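Local coordinates for protein capsid (Human calicivirus NLV/Boxer/2001/US, PDB 4RDL) that builds the norovirus capsid and, through its protruding domain, binds Lewis-type histo-blood group glycans, probably for attachment to host cells, at residues V53-L59 against F241-P247; G209-A213 against R304-L308; M117-K121 against P132-V136. All blocks are in the same frame, centred on the assembly; numbering follows the deposited sequence.

Contact 1: residues V53-L59 against F241-P247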
ATOM      1  N   VAL A  53      -4.396  12.268 -10.817  1.00 10.30           N
ATOM      2  CA  VAL A  53      -4.729  13.390  -9.944  1.00 10.96           C
ATOM      3  C   VAL A  53      -4.165  14.659 -10.584  1.00 10.93           C
ATOM      4  O   VAL A  53      -3.145  14.612 -11.261  1.00 12.77           O
ATOM      5  CB  VAL A  53      -4.113  13.194  -8.533  1.00 11.96           C
ATOM      6  CG1 VAL A  53      -2.581  13.251  -8.590  1.00 13.89           C
ATOM      7  CG2 VAL A  53      -4.662  14.201  -7.533  1.00 13.89           C
ATOM      8  N   THR A  54      -4.847  15.783 -10.402  1.00 11.98           N
ATOM      9  CA  THR A  54      -4.293  17.052 -10.842  1.00 12.46           C
ATOM     10  C   THR A  54      -3.234  17.522  -9.843  1.00 12.25           C
ATOM     11  O   THR A  54      -3.188  17.058  -8.696  1.00 12.77           O
ATOM     12  CB  THR A  54      -5.369  18.131 -10.946  1.00 14.76           C
ATOM     13  OG1 THR A  54      -5.971  18.324  -9.658  1.00 15.34           O
ATOM     14  CG2 THR A  54      -6.437  17.720 -11.947  1.00 15.70           C
ATOM     15  N   LEU A  55      -2.382  18.450 -10.264  1.00 13.03           N
ATOM     16  CA  LEU A  55      -1.372  18.980  -9.349  1.00 13.28           C
ATOM     17  C   LEU A  55      -1.992  19.699  -8.156  1.00 14.20           C
ATOM     18  O   LEU A  55      -1.366  19.798  -7.091  1.00 15.16           O
ATOM     19  CB  LEU A  55      -0.390  19.905 -10.074  1.00 13.11           C
ATOM     20  CG  LEU A  55       0.409  19.238 -11.191  1.00 14.14           C
ATOM     21  CD1 LEU A  55       1.467  20.208 -11.705  1.00 14.36           C
ATOM     22  CD2 LEU A  55       1.053  17.935 -10.708  1.00 14.40           C
ATOM     23  N   ASP A  56      -3.212  20.207  -8.325  1.00 14.21           N
ATOM     24  CA  ASP A  56      -3.886  20.858  -7.201  1.00 15.90           C
ATOM     25  C   ASP A  56      -4.755  19.908  -6.355  1.00 15.21           C
ATOM     26  O   ASP A  56      -5.535  20.354  -5.513  1.00 18.08           O
ATOM     27  CB  ASP A  56      -4.610  22.156  -7.613  1.00 16.75           C
ATOM     28  CG  ASP A  56      -5.832  21.930  -8.499  1.00 18.82           C
ATOM     29  OD1 ASP A  56      -6.266  20.783  -8.706  1.00 19.09           O
ATOM     30  OD2 ASP A  56      -6.388  22.945  -8.972  1.00 22.78           O
ATOM     31  N   GLY A  57      -4.596  18.602  -6.570  1.00 13.90           N
ATOM     32  CA  GLY A  57      -5.144  17.606  -5.660  1.00 14.03           C
ATOM     33  C   GLY A  57      -6.531  17.048  -5.949  1.00 14.70           C
ATOM     34  O   GLY A  57      -7.188  16.537  -5.038  1.00 17.17           O
ATOM     35  N   GLN A  58      -6.979  17.133  -7.200  1.00 14.00           N
ATOM     36  CA  GLN A  58      -8.275  16.580  -7.598  1.00 14.30           C
ATOM     37  C   GLN A  58      -8.108  15.172  -8.159  1.00 13.64           C
ATOM     38  O   GLN A  58      -7.524  14.991  -9.233  1.00 14.99           O
ATOM     39  CB  GLN A  58      -8.946  17.465  -8.652  1.00 17.16           C
ATOM     40  CG  GLN A  58      -9.197  18.898  -8.217  1.00 22.96           C
ATOM     41  CD  GLN A  58      -9.720  19.766  -9.353  1.00 29.06           C
ATOM     42  OE1 GLN A  58      -9.028  20.670  -9.833  1.00 32.12           O
ATOM     43  NE2 GLN A  58     -10.948  19.495  -9.787  1.00 30.45           N
ATOM     44  N   LEU A  59      -8.602  14.178  -7.426  1.00 13.04           N
ATOM     45  CA  LEU A  59      -8.515  12.790  -7.862  1.00 12.85           C
ATOM     46  C   LEU A  59      -9.322  12.548  -9.129  1.00 12.55           C
ATOM     47  O   LEU A  59     -10.404  13.115  -9.302  1.00 14.67           O
ATOM     48  CB  LEU A  59      -9.010  11.848  -6.757  1.00 12.65           C
ATOM     49  CG  LEU A  59      -8.131  11.803  -5.504  1.00 12.31           C
ATOM     50  CD1 LEU A  59      -8.870  11.158  -4.347  1.00 13.76           C
ATOM     51  CD2 LEU A  59      -6.824  11.077  -5.795  1.00 14.03           C
ATOM     52  N   PHE A 241      -0.477  15.457  -3.222  1.00 12.27           N
ATOM     53  CA  PHE A 241      -1.250  16.529  -3.849  1.00 12.02           C
ATOM     54  C   PHE A 241      -2.645  16.637  -3.224  1.00 13.18           C
ATOM     55  O   PHE A 241      -3.168  17.733  -3.054  1.00 15.11           O
ATOM     56  CB  PHE A 241      -1.337  16.325  -5.366  1.00 12.84           C
ATOM     57  CG  PHE A 241       0.005  16.305  -6.056  1.00 12.81           C
ATOM     58  CD1 PHE A 241       1.096  16.975  -5.517  1.00 13.39           C
ATOM     59  CD2 PHE A 241       0.172  15.615  -7.248  1.00 12.53           C
ATOM     60  CE1 PHE A 241       2.329  16.951  -6.149  1.00 13.81           C
ATOM     61  CE2 PHE A 241       1.402  15.587  -7.885  1.00 13.02           C
ATOM     62  CZ  PHE A 241       2.482  16.263  -7.337  1.00 12.82           C
ATOM     63  N   VAL A 242      -3.248  15.505  -2.876  1.00 13.15           N
ATOM     64  CA  VAL A 242      -4.553  15.534  -2.226  1.00 14.23           C
ATOM     65  C   VAL A 242      -4.443  16.241  -0.877  1.00 14.81           C
ATOM     66  O   VAL A 242      -5.284  17.074  -0.513  1.00 17.80           O
ATOM     67  CB  VAL A 242      -5.134  14.117  -2.040  1.00 13.69           C
ATOM     68  CG1 VAL A 242      -6.375  14.163  -1.142  1.00 16.65           C
ATOM     69  CG2 VAL A 242      -5.477  13.519  -3.391  1.00 15.33           C
ATOM     70  N   ASN A 243      -3.388  15.914  -0.141  1.00 14.55           N
ATOM     71  CA  ASN A 243      -3.135  16.542   1.147  1.00 15.62           C
ATOM     72  C   ASN A 243      -2.928  18.056   1.053  1.00 16.22           C
ATOM     73  O   ASN A 243      -3.485  18.826   1.837  1.00 19.37           O
ATOM     74  CB  ASN A 243      -1.905  15.910   1.791  1.00 16.66           C
ATOM     75  CG  ASN A 243      -1.792  16.236   3.251  1.00 19.31           C
ATOM     76  OD1 ASN A 243      -2.442  15.608   4.079  1.00 21.25           O
ATOM     77  ND2 ASN A 243      -0.978  17.230   3.580  1.00 21.36           N
ATOM     78  N   GLU A 244      -2.116  18.477   0.088  1.00 15.70           N
ATOM     79  CA  GLU A 244      -1.691  19.870  -0.011  1.00 15.83           C
ATOM     80  C   GLU A 244      -2.727  20.796  -0.637  1.00 16.42           C
ATOM     81  O   GLU A 244      -2.908  21.920  -0.179  1.00 18.31           O
ATOM     82  CB  GLU A 244      -0.373  19.963  -0.791  1.00 17.00           C
ATOM     83  CG  GLU A 244       0.784  19.291  -0.097  1.00 18.07           C
ATOM     84  CD  GLU A 244       1.074  19.915   1.246  1.00 21.88           C
ATOM     85  OE1 GLU A 244       1.660  21.020   1.278  1.00 23.65           O
ATOM     86  OE2 GLU A 244       0.696  19.314   2.272  1.00 24.76           O
ATOM     87  N   GLN A 245      -3.387  20.332  -1.695  1.00 16.95           N
ATOM     88  CA  GLN A 245      -4.332  21.169  -2.427  1.00 18.69           C
ATOM     89  C   GLN A 245      -3.697  22.514  -2.797  1.00 17.80           C
ATOM     90  O   GLN A 245      -4.324  23.572  -2.660  1.00 21.37           O
ATOM     91  CB  GLN A 245      -5.591  21.410  -1.591  1.00 22.73           C
ATOM     92  CG  GLN A 245      -6.308  20.140  -1.167  1.00 26.03           C
ATOM     93  CD  GLN A 245      -7.161  19.562  -2.271  1.00 26.92           C
ATOM     94  OE1 GLN A 245      -8.003  20.256  -2.849  1.00 29.21           O
ATOM     95  NE2 GLN A 245      -6.953  18.290  -2.576  1.00 28.83           N
ATOM     96  N   ALA A 246      -2.450  22.477  -3.256  1.00 17.38           N
ATOM     97  CA  ALA A 246      -1.751  23.703  -3.632  1.00 17.30           C
ATOM     98  C   ALA A 246      -2.244  24.201  -4.982  1.00 18.04           C
ATOM     99  O   ALA A 246      -2.278  23.445  -5.948  1.00 18.03           O
ATOM    100  CB  ALA A 246      -0.248  23.471  -3.670  1.00 17.77           C
ATOM    101  N   PRO A 247      -2.643  25.479  -5.054  1.00 19.28           N
ATOM    102  CA  PRO A 247      -3.083  26.017  -6.343  1.00 20.06           C
ATOM    103  C   PRO A 247      -1.990  25.931  -7.406  1.00 19.49           C
ATOM    104  O   PRO A 247      -0.808  26.124  -7.111  1.00 18.64           O
ATOM    105  CB  PRO A 247      -3.394  27.480  -6.014  1.00 21.60           C
ATOM    106  CG  PRO A 247      -3.794  27.441  -4.572  1.00 23.42           C
ATOM    107  CD  PRO A 247      -2.876  26.428  -3.950  1.00 21.18           C
TER
HETATM  108  O   HOH W   1      -1.095  20.087  -4.327  1.00 17.65           O
HETATM  109  O   HOH W   2      -7.631  22.098  -5.329  1.00 46.19           O
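G57 lies against the last turn of helix 235-244 so closely that its CA sits 3.3 Å from F241 O, a CA-H...O contact. Having no side chain, G57 lets the turn rest directly on the helix end, where Q245 CA makes a similar contact with D56 O at 3.4 Å. On the buried side the fit is apolar. F241 turns its ring into the loop: V53 CG1 meets the ring edge in its plane, while L55, running alongside F241 in the same direction, places CD2 3.7 Å from F241 CE2. L59 crosses V242 at about a right angle, CD2 to V242 CG2 3.7 Å. F14 and M271 add to the packing round F241 and L55.

The polar side is wetter. Q245 leaves the helix with positive phi, and a bend in its chain (chi2 -80°) folds the amide back over the helix end. There Q245 NE2 bonds both V242 O, at 2.9 Å and close to the amide plane, and G57 O, where it sits above the carbonyl plane and the bond is bent to 139°. One water joins L55 O to A246 N, and another links D56 O with Q245 OE1. Within the loop, T54 OG1 accepts from Q58 N and donates to D56 OD1 at 2.7 Å, bracing the tight bend. N243 and V242 reach the second subunit, touching I19 there. The arrangement is that of a type I beta turn, T54 to G57, docked on the C-terminal end of a helix in the capsid's protrusion domain.

Contact 2: residues G209-A213 against R304-L308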
ATOM      1  N   GLY A 209       5.352  18.606 -26.642  1.00 29.28           N
ATOM      2  CA  GLY A 209       6.270  19.140 -27.635  1.00 27.03           C
ATOM      3  C   GLY A 209       7.621  19.465 -27.023  1.00 23.58           C
ATOM      4  O   GLY A 209       7.956  18.960 -25.956  1.00 23.37           O
ATOM      5  N   PHE A 210       8.403  20.301 -27.702  1.00 21.51           N
ATOM      6  CA  PHE A 210       9.709  20.721 -27.203  1.00 21.65           C
ATOM      7  C   PHE A 210      10.629  19.545 -26.903  1.00 20.83           C
ATOM      8  O   PHE A 210      11.504  19.626 -26.024  1.00 19.91           O
ATOM      9  CB  PHE A 210       9.559  21.633 -25.978  1.00 24.21           C
ATOM     10  CG  PHE A 210       8.523  22.700 -26.158  1.00 25.24           C
ATOM     11  CD1 PHE A 210       7.301  22.616 -25.513  1.00 25.69           C
ATOM     12  CD2 PHE A 210       8.760  23.778 -26.997  1.00 29.07           C
ATOM     13  CE1 PHE A 210       6.339  23.591 -25.683  1.00 26.19           C
ATOM     14  CE2 PHE A 210       7.801  24.756 -27.174  1.00 29.30           C
ATOM     15  CZ  PHE A 210       6.590  24.663 -26.517  1.00 28.13           C
ATOM     16  N   GLY A 211      10.435  18.460 -27.652  1.00 22.09           N
ATOM     17  CA  GLY A 211      11.277  17.285 -27.542  1.00 22.00           C
ATOM     18  C   GLY A 211      10.883  16.402 -26.379  1.00 18.85           C
ATOM     19  O   GLY A 211      11.564  15.423 -26.078  1.00 19.85           O
ATOM     20  N   GLU A 212       9.775  16.742 -25.728  1.00 16.21           N
ATOM     21  CA  GLU A 212       9.408  16.089 -24.478  1.00 14.54           C
ATOM     22  C   GLU A 212       8.699  14.754 -24.663  1.00 13.31           C
ATOM     23  O   GLU A 212       7.969  14.531 -25.635  1.00 16.60           O
ATOM     24  CB  GLU A 212       8.580  17.025 -23.596  1.00 14.26           C
ATOM     25  CG  GLU A 212       9.366  18.274 -23.196  1.00 15.01           C
ATOM     26  CD  GLU A 212       8.555  19.294 -22.425  1.00 14.05           C
ATOM     27  OE1 GLU A 212       7.544  18.926 -21.790  1.00 16.09           O
ATOM     28  OE2 GLU A 212       8.949  20.481 -22.455  1.00 14.80           O
ATOM     29  N   ALA A 213       8.939  13.873 -23.704  1.00 12.12           N
ATOM     30  CA  ALA A 213       8.322  12.551 -23.675  1.00 11.80           C
ATOM     31  C   ALA A 213       7.772  12.287 -22.282  1.00 10.52           C
ATOM     32  O   ALA A 213       8.381  12.663 -21.282  1.00 11.55           O
ATOM     33  CB  ALA A 213       9.344  11.482 -24.054  1.00 12.96           C
ATOM     34  N   ARG A 304       5.335  26.870 -20.458  1.00 16.39           N
ATOM     35  CA  ARG A 304       5.364  25.670 -21.287  1.00 15.81           C
ATOM     36  C   ARG A 304       6.582  25.659 -22.201  1.00 13.48           C
ATOM     37  O   ARG A 304       6.980  24.604 -22.683  1.00 14.50           O
ATOM     38  CB  ARG A 304       4.087  25.567 -22.118  1.00 18.66           C
ATOM     39  CG  ARG A 304       3.833  26.758 -23.031  1.00 21.78           C
ATOM     40  CD  ARG A 304       2.370  26.783 -23.463  1.00 26.69           C
ATOM     41  NE  ARG A 304       2.043  27.956 -24.268  1.00 33.00           N
ATOM     42  CZ  ARG A 304       1.618  29.114 -23.770  1.00 35.73           C
ATOM     43  NH1 ARG A 304       1.471  29.260 -22.460  1.00 36.31           N
ATOM     44  NH2 ARG A 304       1.343  30.130 -24.582  1.00 36.48           N
ATOM     45  N   TYR A 305       7.162  26.839 -22.441  1.00 14.26           N
ATOM     46  CA  TYR A 305       8.305  26.976 -23.342  1.00 14.26           C
ATOM     47  C   TYR A 305       9.649  26.659 -22.694  1.00 13.36           C
ATOM     48  O   TYR A 305      10.673  26.636 -23.374  1.00 14.62           O
ATOM     49  CB  TYR A 305       8.322  28.371 -23.981  1.00 14.72           C
ATOM     50  CG  TYR A 305       7.105  28.612 -24.842  1.00 15.87           C
ATOM     51  CD1 TYR A 305       7.014  28.057 -26.113  1.00 17.30           C
ATOM     52  CD2 TYR A 305       6.031  29.352 -24.373  1.00 16.73           C
ATOM     53  CE1 TYR A 305       5.899  28.253 -26.898  1.00 18.84           C
ATOM     54  CE2 TYR A 305       4.904  29.551 -25.157  1.00 17.91           C
ATOM     55  CZ  TYR A 305       4.846  28.994 -26.416  1.00 20.09           C
ATOM     56  OH  TYR A 305       3.738  29.172 -27.209  1.00 23.87           O
ATOM     57  N   TYR A 306       9.650  26.410 -21.388  1.00 13.06           N
ATOM     58  CA  TYR A 306      10.887  26.045 -20.701  1.00 12.67           C
ATOM     59  C   TYR A 306      11.515  24.843 -21.408  1.00 13.21           C
ATOM     60  O   TYR A 306      10.884  23.796 -21.563  1.00 14.35           O
ATOM     61  CB  TYR A 306      10.612  25.718 -19.231  1.00 13.21           C
ATOM     62  CG  TYR A 306      11.856  25.494 -18.399  1.00 12.50           C
ATOM     63  CD1 TYR A 306      12.338  26.494 -17.557  1.00 12.91           C
ATOM     64  CD2 TYR A 306      12.545  24.282 -18.444  1.00 13.49           C
ATOM     65  CE1 TYR A 306      13.470  26.300 -16.791  1.00 13.59           C
ATOM     66  CE2 TYR A 306      13.679  24.076 -17.677  1.00 12.96           C
ATOM     67  CZ  TYR A 306      14.140  25.091 -16.851  1.00 13.06           C
ATOM     68  OH  TYR A 306      15.271  24.912 -16.084  1.00 13.51           O
ATOM     69  N   GLN A 307      12.759  24.997 -21.843  1.00 12.41           N
ATOM     70  CA  GLN A 307      13.408  23.981 -22.664  1.00 12.49           C
ATOM     71  C   GLN A 307      14.282  23.043 -21.835  1.00 12.26           C
ATOM     72  O   GLN A 307      15.263  23.471 -21.221  1.00 13.25           O
ATOM     73  CB  GLN A 307      14.272  24.659 -23.730  1.00 16.77           C
ATOM     74  CG  GLN A 307      14.851  23.687 -24.725  1.00 23.68           C
ATOM     75  CD  GLN A 307      13.779  22.965 -25.506  1.00 26.45           C
ATOM     76  OE1 GLN A 307      13.131  23.550 -26.376  1.00 28.16           O
ATOM     77  NE2 GLN A 307      13.580  21.687 -25.198  1.00 28.04           N
ATOM     78  N   LEU A 308      13.922  21.762 -21.800  1.00 13.06           N
ATOM     79  CA  LEU A 308      14.718  20.779 -21.080  1.00 13.22           C
ATOM     80  C   LEU A 308      15.901  20.331 -21.926  1.00 14.36           C
ATOM     81  O   LEU A 308      15.826  20.349 -23.162  1.00 14.70           O
ATOM     82  CB  LEU A 308      13.859  19.576 -20.704  1.00 13.67           C
ATOM     83  CG  LEU A 308      12.654  19.869 -19.808  1.00 12.96           C
ATOM     84  CD1 LEU A 308      11.775  18.620 -19.699  1.00 14.50           C
ATOM     85  CD2 LEU A 308      13.115  20.316 -18.438  1.00 15.57           C
ATOM     86  OXT LEU A 308      16.954  19.961 -21.389  1.00 15.36           O
TER
HETATM   87  O   HOH W   3      11.626  20.790 -23.272  1.00 15.02           O
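F210 reaches across to R304-L308 with both its ring and its carbonyl, and the two ends make different kinds of contact. The aromatic part comes first. The CZ corner of F210 touches Y305 CD1 at 3.4 Å, the ring planes inclined at 74° in an oblique pairing, and Y305 CA lies over one face of the F210 ring, towards its rim. F210 CE1 also approaches R304 O, at 3.2 Å. Beyond Y305, the flat guanidinium of R304 has Y305 CE2 over one face, and its NH1 forms a salt bridge with D251.

Hydrogen bonds make up the second group. Q307 starts with CG anti to the backbone N (chi1 -173°), then bends at chi2, bringing its amide back to the turn. Q307 NE2 donates to F210 O at 3.0 Å with an angle of 158°, the acceptor lying in the amide plane, and a weak bond runs from the same NE2 to L308 O.

A water forms the third: it donates to F210 O and to E212 OE2 (2.8 Å) and accepts from L308 N at 2.9 Å. E212 is buried, and its carboxylate is also held by K270, Y272 and T278, while K270 bonds R304 O and Y306 O as well. Polar bonds thus tie the type I' turn G209-E212 to the chain's C-terminal tail, and the nearby ammonium of K270 would probably keep E212 ionised.

Contact 3: residues M117-K121 against P132-V136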
ATOM      1  N   MET A 117      -6.791 -13.194  -9.172  1.00 10.71           N
ATOM      2  CA  MET A 117      -7.042 -12.564  -7.882  1.00 10.10           C
ATOM      3  C   MET A 117      -6.911 -13.561  -6.751  1.00 10.74           C
ATOM      4  O   MET A 117      -7.272 -14.736  -6.881  1.00 12.91           O
ATOM      5  CB  MET A 117      -8.455 -11.968  -7.835  1.00 12.09           C
ATOM      6  CG  MET A 117      -8.838 -11.100  -9.027  1.00 12.33           C
ATOM      7  SD  MET A 117      -7.857  -9.603  -9.209  1.00 11.92           S
ATOM      8  CE  MET A 117      -8.396  -8.629  -7.815  1.00 11.88           C
ATOM      9  N   THR A 118      -6.417 -13.077  -5.622  1.00 10.06           N
ATOM     10  CA  THR A 118      -6.503 -13.817  -4.379  1.00 10.12           C
ATOM     11  C   THR A 118      -7.552 -13.106  -3.537  1.00  9.85           C
ATOM     12  O   THR A 118      -7.635 -11.882  -3.562  1.00 12.70           O
ATOM     13  CB  THR A 118      -5.148 -13.842  -3.669  1.00 11.98           C
ATOM     14  OG1 THR A 118      -4.248 -14.672  -4.413  1.00 12.82           O
ATOM     15  CG2 THR A 118      -5.281 -14.396  -2.257  1.00 13.95           C
ATOM     16  N   PHE A 119      -8.372 -13.849  -2.801  1.00  9.72           N
ATOM     17  CA  PHE A 119      -9.396 -13.190  -2.004  1.00  9.86           C
ATOM     18  C   PHE A 119      -9.593 -13.813  -0.633  1.00  9.33           C
ATOM     19  O   PHE A 119      -9.217 -14.965  -0.391  1.00 10.31           O
ATOM     20  CB  PHE A 119     -10.736 -13.101  -2.753  1.00 10.27           C
ATOM     21  CG  PHE A 119     -11.401 -14.433  -2.999  1.00 11.57           C
ATOM     22  CD1 PHE A 119     -12.187 -15.033  -2.018  1.00 11.47           C
ATOM     23  CD2 PHE A 119     -11.259 -15.077  -4.220  1.00 12.77           C
ATOM     24  CE1 PHE A 119     -12.805 -16.248  -2.255  1.00 13.11           C
ATOM     25  CE2 PHE A 119     -11.885 -16.285  -4.464  1.00 13.92           C
ATOM     26  CZ  PHE A 119     -12.652 -16.871  -3.480  1.00 14.04           C
ATOM     27  N   VAL A 120     -10.191 -13.029   0.259  1.00  9.41           N
ATOM     28  CA  VAL A 120     -10.557 -13.502   1.584  1.00 10.03           C
ATOM     29  C   VAL A 120     -11.947 -12.996   1.949  1.00  9.99           C
ATOM     30  O   VAL A 120     -12.332 -11.880   1.580  1.00 10.48           O
ATOM     31  CB  VAL A 120      -9.551 -13.021   2.660  1.00 10.57           C
ATOM     32  CG1 VAL A 120      -8.174 -13.670   2.442  1.00 11.70           C
ATOM     33  CG2 VAL A 120      -9.440 -11.496   2.692  1.00 12.58           C
ATOM     34  N   LYS A 121     -12.700 -13.817   2.676  1.00 10.02           N
ATOM     35  CA  LYS A 121     -13.927 -13.331   3.294  1.00 10.68           C
ATOM     36  C   LYS A 121     -13.587 -12.183   4.241  1.00 10.86           C
ATOM     37  O   LYS A 121     -12.528 -12.194   4.882  1.00 10.93           O
ATOM     38  CB  LYS A 121     -14.624 -14.467   4.050  1.00 12.51           C
ATOM     39  CG  LYS A 121     -15.135 -15.567   3.134  1.00 13.09           C
ATOM     40  CD  LYS A 121     -16.062 -16.540   3.869  1.00 14.85           C
ATOM     41  CE  LYS A 121     -15.320 -17.300   4.954  1.00 17.32           C
ATOM     42  NZ  LYS A 121     -16.202 -18.358   5.569  1.00 18.41           N
ATOM     43  N   PRO A 132     -10.400 -18.620   5.296  1.00 10.70           N
ATOM     44  CA  PRO A 132     -11.318 -17.674   4.655  1.00 11.77           C
ATOM     45  C   PRO A 132     -10.925 -17.354   3.219  1.00 11.38           C
ATOM     46  O   PRO A 132     -11.558 -16.496   2.600  1.00 12.08           O
ATOM     47  CB  PRO A 132     -11.133 -16.421   5.499  1.00 13.15           C
ATOM     48  CG  PRO A 132      -9.657 -16.449   5.834  1.00 13.85           C
ATOM     49  CD  PRO A 132      -9.324 -17.928   6.029  1.00 11.67           C
ATOM     50  N   SER A 133      -9.906 -18.029   2.696  1.00 11.02           N
ATOM     51  CA  SER A 133      -9.257 -17.573   1.462  1.00 10.39           C
ATOM     52  C   SER A 133      -9.580 -18.404   0.222  1.00 10.55           C
ATOM     53  O   SER A 133      -9.934 -19.584   0.306  1.00 12.16           O
ATOM     54  CB  SER A 133      -7.733 -17.510   1.649  1.00 11.60           C
ATOM     55  OG  SER A 133      -7.136 -18.801   1.662  1.00 13.03           O
ATOM     56  N   GLY A 134      -9.418 -17.771  -0.933  1.00 12.02           N
ATOM     57  CA  GLY A 134      -9.553 -18.455  -2.199  1.00 12.39           C
ATOM     58  C   GLY A 134      -8.825 -17.697  -3.285  1.00 10.97           C
ATOM     59  O   GLY A 134      -8.086 -16.746  -3.008  1.00 11.41           O
ATOM     60  N   LYS A 135      -9.017 -18.129  -4.524  1.00 12.86           N
ATOM     61  CA  LYS A 135      -8.441 -17.440  -5.664  1.00 11.75           C
ATOM     62  C   LYS A 135      -9.394 -17.591  -6.827  1.00 11.60           C
ATOM     63  O   LYS A 135     -10.214 -18.516  -6.855  1.00 14.58           O
ATOM     64  CB  LYS A 135      -7.080 -18.024  -6.015  1.00 15.21           C
ATOM     65  CG  LYS A 135      -7.133 -19.505  -6.317  1.00 18.73           C
ATOM     66  CD  LYS A 135      -5.746 -20.095  -6.450  1.00 21.85           C
ATOM     67  CE  LYS A 135      -5.024 -19.543  -7.665  1.00 21.54           C
ATOM     68  NZ  LYS A 135      -3.759 -20.296  -7.907  1.00 20.47           N
ATOM     69  N   VAL A 136      -9.300 -16.682  -7.787  1.00 10.73           N
ATOM     70  CA  VAL A 136     -10.215 -16.697  -8.915  1.00 10.50           C
ATOM     71  C   VAL A 136      -9.658 -15.837 -10.038  1.00 10.22           C
ATOM     72  O   VAL A 136      -8.878 -14.915  -9.793  1.00 12.94           O
ATOM     73  CB  VAL A 136     -11.617 -16.202  -8.486  1.00 11.92           C
ATOM     74  CG1 VAL A 136     -11.605 -14.719  -8.193  1.00 13.08           C
ATOM     75  CG2 VAL A 136     -12.669 -16.543  -9.542  1.00 13.77           C
TER
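An antiparallel beta hairpin joins M117-K121 to P132-V136, its second strand, 133-139, lying at the outer edge of the sheet within this chain. M117 with V136 and F119 with G134 are hydrogen-bonded pairs; T118 with K135 and V120 with S133 are non-hydrogen-bonded ones. M117 N donates to V136 O at 2.8 Å and F119 N to G134 O at 2.9 Å, each pair returning a second bond. K121 N to P132 O, also 2.9 Å, closes the row towards the loop.

M117, F119 and V136 point to one side, where L170 and L172 of the neighbouring strand pack on M117 and F163 meets the F119 ring edge-to-face. V136 CG1 touches F119 CD2 at 4.0 Å. On the other side V120 CG1 packs against S133 CB at 3.9 Å and T118 OG1 bonds T173 OG1 of the same chain, while T173 and W174 of the second subunit pack on this face. S133 OG bonds D131, which, with T129 and G130, lines a glycan pocket; the side chain of P132 is about 6 Å from a bound fucose.

F119 carries its ring in the cramped position between backbone N and carbonyl carbon (chi1 67°), which swings it over the partner strand. There G134, without a side chain, lets the ring settle on its backbone: G134 CA makes a CH-pi contact over the F119 ring face, 3.9 Å from its centroid, 17° off the normal.

How the contacts relate
Starting from the N terminus, the chain first lays down loop 53-59, whose partner, 241-247, comes 182 residues later, so contact 1 closes a long loop. Contact 3 falls within that span: its hairpin, 117-121 with 132-136, shuts a short loop of ten residues. Segment 209-213 follows, also before 241-247, but its partner is the C-terminal tail 304-308; contacts 1 and 2 therefore cross. Contact 1 fastens an early loop to helix 235-244, contact 2 joins a turn to the tail, and contact 3 pairs strands 113-121 and 133-139 at the edge of a seven-stranded antiparallel sheet. Contacts 2 and 3 lie on opposite sides of the chain's centre, while contacts 1 and 3 both touch the second subunit.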